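PDB 1WYD: aspartate--tRNA(Asp/Asn) ligase from Sulfolobus tokodaii, which charges both tRNA(Asp) and tRNA(Asn) with L-aspartate, first activating the amino acid with ATP and then transferring it to the acceptor end. Local coordinates for residues Ile156-Ile161 with Val202-Pro207. Residues are numbered along the deposited sequence; the frame is centred on the assembly and turned at random.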
ATOM      1  N   ILE B 156       2.488  -7.330  -3.149  1.00 37.07           N
ATOM      2  CA  ILE B 156       1.154  -7.977  -3.313  1.00 35.84           C
ATOM      3  C   ILE B 156      -0.035  -7.336  -2.538  1.00 36.56           C
ATOM      4  O   ILE B 156       0.152  -6.495  -1.663  1.00 36.80           O
ATOM      5  CB  ILE B 156       1.200  -9.494  -2.966  1.00 35.62           C
ATOM      6  CG1 ILE B 156       1.452  -9.685  -1.475  1.00 34.48           C
ATOM      7  CG2 ILE B 156       2.190 -10.289  -3.852  1.00 40.26           C
ATOM      8  CD1 ILE B 156       1.111 -11.017  -0.975  1.00 32.63           C
ATOM      9  N   PHE B 157      -1.257  -7.762  -2.870  1.00 36.58           N
ATOM     10  CA  PHE B 157      -2.468  -7.339  -2.158  1.00 37.70           C
ATOM     11  C   PHE B 157      -3.383  -8.568  -1.958  1.00 37.39           C
ATOM     12  O   PHE B 157      -3.833  -9.161  -2.945  1.00 36.63           O
ATOM     13  CB  PHE B 157      -3.199  -6.253  -2.936  1.00 38.05           C
ATOM     14  CG  PHE B 157      -2.629  -4.890  -2.727  1.00 38.53           C
ATOM     15  CD1 PHE B 157      -1.988  -4.238  -3.757  1.00 43.33           C
ATOM     16  CD2 PHE B 157      -2.707  -4.272  -1.484  1.00 39.30           C
ATOM     17  CE1 PHE B 157      -1.442  -2.969  -3.553  1.00 44.84           C
ATOM     18  CE2 PHE B 157      -2.182  -3.016  -1.261  1.00 41.04           C
ATOM     19  CZ  PHE B 157      -1.552  -2.355  -2.294  1.00 43.01           C
ATOM     20  N   THR B 158      -3.579  -8.965  -0.690  1.00 35.74           N
ATOM     21  CA  THR B 158      -4.364 -10.129  -0.352  1.00 34.97           C
ATOM     22  C   THR B 158      -5.782  -9.715   0.167  1.00 34.60           C
ATOM     23  O   THR B 158      -6.031  -8.523   0.473  1.00 33.32           O
ATOM     24  CB  THR B 158      -3.650 -11.022   0.632  1.00 34.02           C
ATOM     25  OG1 THR B 158      -3.187 -10.239   1.728  1.00 36.27           O
ATOM     26  CG2 THR B 158      -2.399 -11.582   0.013  1.00 37.48           C
ATOM     27  N   PRO B 159      -6.722 -10.663   0.174  1.00 34.24           N
ATOM     28  CA  PRO B 159      -8.122 -10.327   0.524  1.00 34.42           C
ATOM     29  C   PRO B 159      -8.211  -9.810   1.951  1.00 34.87           C
ATOM     30  O   PRO B 159      -7.544 -10.316   2.873  1.00 34.02           O
ATOM     31  CB  PRO B 159      -8.847 -11.657   0.400  1.00 34.03           C
ATOM     32  CG  PRO B 159      -8.010 -12.432  -0.509  1.00 35.38           C
ATOM     33  CD  PRO B 159      -6.572 -12.079  -0.195  1.00 33.68           C
ATOM     34  N   LYS B 160      -9.006  -8.770   2.118  1.00 35.45           N
ATOM     35  CA  LYS B 160      -9.214  -8.216   3.435  1.00 35.72           C
ATOM     36  C   LYS B 160     -10.490  -8.796   4.084  1.00 36.27           C
ATOM     37  O   LYS B 160     -10.575  -8.877   5.310  1.00 36.05           O
ATOM     38  CB  LYS B 160      -9.248  -6.682   3.385  1.00 35.27           C
ATOM     39  CG  LYS B 160      -7.968  -6.017   2.874  1.00 36.03           C
ATOM     40  CD  LYS B 160      -6.765  -6.580   3.604  1.00 39.98           C
ATOM     41  CE  LYS B 160      -5.489  -6.360   2.858  1.00 40.62           C
ATOM     42  NZ  LYS B 160      -4.388  -7.051   3.498  1.00 44.42           N
ATOM     43  N   ILE B 161     -11.464  -9.173   3.267  1.00 36.35           N
ATOM     44  CA  ILE B 161     -12.656  -9.855   3.758  1.00 35.89           C
ATOM     45  C   ILE B 161     -12.505 -11.349   3.588  1.00 36.40           C
ATOM     46  O   ILE B 161     -12.297 -11.818   2.461  1.00 36.31           O
ATOM     47  CB  ILE B 161     -13.929  -9.408   2.997  1.00 36.05           C
ATOM     48  CG1 ILE B 161     -14.198  -7.938   3.276  1.00 33.79           C
ATOM     49  CG2 ILE B 161     -15.136 -10.288   3.438  1.00 34.90           C
ATOM     50  CD1 ILE B 161     -15.288  -7.355   2.447  1.00 36.81           C
ATOM     51  N   VAL B 202       7.679 -12.015  -1.200  1.00 35.89           N
ATOM     52  CA  VAL B 202       6.537 -11.084  -1.301  1.00 35.02           C
ATOM     53  C   VAL B 202       6.409 -10.114  -0.140  1.00 34.26           C
ATOM     54  O   VAL B 202       6.648 -10.464   0.971  1.00 35.30           O
ATOM     55  CB  VAL B 202       5.219 -11.881  -1.399  1.00 35.29           C
ATOM     56  CG1 VAL B 202       5.203 -12.672  -2.668  1.00 35.83           C
ATOM     57  CG2 VAL B 202       5.044 -12.785  -0.157  1.00 31.63           C
ATOM     58  N   PHE B 203       6.012  -8.891  -0.384  1.00 34.13           N
ATOM     59  CA  PHE B 203       5.575  -8.079   0.747  1.00 34.35           C
ATOM     60  C   PHE B 203       4.187  -7.458   0.521  1.00 34.64           C
ATOM     61  O   PHE B 203       3.734  -7.345  -0.616  1.00 33.61           O
ATOM     62  CB  PHE B 203       6.541  -6.979   1.078  1.00 33.02           C
ATOM     63  CG  PHE B 203       6.716  -5.947  -0.005  1.00 33.57           C
ATOM     64  CD1 PHE B 203       7.632  -6.140  -1.075  1.00 31.00           C
ATOM     65  CD2 PHE B 203       6.075  -4.720   0.095  1.00 34.04           C
ATOM     66  CE1 PHE B 203       7.787  -5.162  -2.060  1.00 23.32           C
ATOM     67  CE2 PHE B 203       6.276  -3.749  -0.859  1.00 33.74           C
ATOM     68  CZ  PHE B 203       7.162  -3.968  -1.926  1.00 28.90           C
ATOM     69  N   GLU B 204       3.585  -6.983   1.613  1.00 34.52           N
ATOM     70  CA  GLU B 204       2.406  -6.165   1.505  1.00 35.40           C
ATOM     71  C   GLU B 204       2.380  -5.135   2.630  1.00 35.63           C
ATOM     72  O   GLU B 204       2.700  -5.429   3.776  1.00 36.46           O
ATOM     73  CB  GLU B 204       1.186  -7.106   1.477  1.00 34.93           C
ATOM     74  CG  GLU B 204      -0.120  -6.551   2.014  1.00 38.32           C
ATOM     75  CD  GLU B 204      -1.349  -7.337   1.569  1.00 35.41           C
ATOM     76  OE1 GLU B 204      -1.343  -8.578   1.616  1.00 37.58           O
ATOM     77  OE2 GLU B 204      -2.331  -6.711   1.192  1.00 40.95           O
ATOM     78  N   VAL B 205       2.039  -3.908   2.298  1.00 35.65           N
ATOM     79  CA  VAL B 205       1.792  -2.890   3.302  1.00 36.14           C
ATOM     80  C   VAL B 205       0.295  -2.582   3.106  1.00 35.39           C
ATOM     81  O   VAL B 205      -0.109  -2.197   2.006  1.00 34.82           O
ATOM     82  CB  VAL B 205       2.606  -1.598   3.033  1.00 35.83           C
ATOM     83  CG1 VAL B 205       2.502  -0.651   4.182  1.00 36.11           C
ATOM     84  CG2 VAL B 205       4.084  -1.896   2.804  1.00 39.50           C
ATOM     85  N   ALA B 206      -0.515  -2.738   4.147  1.00 34.71           N
ATOM     86  CA  ALA B 206      -1.978  -2.632   3.952  1.00 34.40           C
ATOM     87  C   ALA B 206      -2.719  -2.662   5.273  1.00 34.46           C
ATOM     88  O   ALA B 206      -2.175  -3.135   6.287  1.00 33.99           O
ATOM     89  CB  ALA B 206      -2.458  -3.749   3.089  1.00 33.39           C
ATOM     90  N   PRO B 207      -3.983  -2.211   5.270  1.00 34.20           N
ATOM     91  CA  PRO B 207      -4.775  -2.217   6.498  1.00 32.92           C
ATOM     92  C   PRO B 207      -5.022  -3.643   6.996  1.00 33.02           C
ATOM     93  O   PRO B 207      -5.087  -4.588   6.211  1.00 31.75           O
ATOM     94  CB  PRO B 207      -6.063  -1.518   6.067  1.00 34.63           C
ATOM     95  CG  PRO B 207      -5.666  -0.826   4.716  1.00 33.71           C
ATOM     96  CD  PRO B 207      -4.761  -1.744   4.111  1.00 32.94           C
TER
HETATM   97  O   HOH W   1       0.961  -3.880  -0.703  1.00 40.45           O
HETATM   98  O   HOH W   2      -2.878  -6.301   5.732  1.00 28.34           O
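The carboxylate of E204 reaches from its strand to T158 and K160, which grip it tightly. The backbone N of T158 stands on the syn side of both oxygens, tilted 26° out of the carboxylate plane, and forks its hydrogen between them, 3.2 Å to E204 OE2 by the straighter branch. T158 OG1 lies only 2.5 Å from E204 OE1, a very short hydrogen bond donated by the hydroxyl. K160, bent at chi2 (-50°), comes from the other direction, and K160 NZ makes a salt bridge to E204 OE2 at 3.1 Å, though the hydrogen bond in it is weak. With CG anti to the backbone N (chi1 152°), E204 stretches out toward the loop, its CB packing against I156 CG1 and O. A glutamine here would probably leave K160 without its countercharge and cost T158 one of its two acceptors.

This is the edge, within this chain, of the mixed, mostly antiparallel sheet of the class II catalytic domain. Helix 128-150 and the segment ending at P159 are consistent with motif 1, strand 201-209 with the start of motif 2. Strand 154-155 runs parallel to strand 201-209, and I156 N extends that pairing with a bond to F203 O at 2.8 Å. Beside this bond I156 CG2 meets V202 CG1, and both side chains touch M195 of helix 189-199.

Beyond it the backbones part, and two ordered waters bridge the wider gap, although the whole contact is buried. One joins I156 O and V205 N, 3.2 Å above one face of the F157 ring, whose edge points at A206 CB; I224 of the second subunit packs on F157 across the dimer interface. The other takes a hydrogen from K160 NZ at 2.8 Å and also bonds to P207 O.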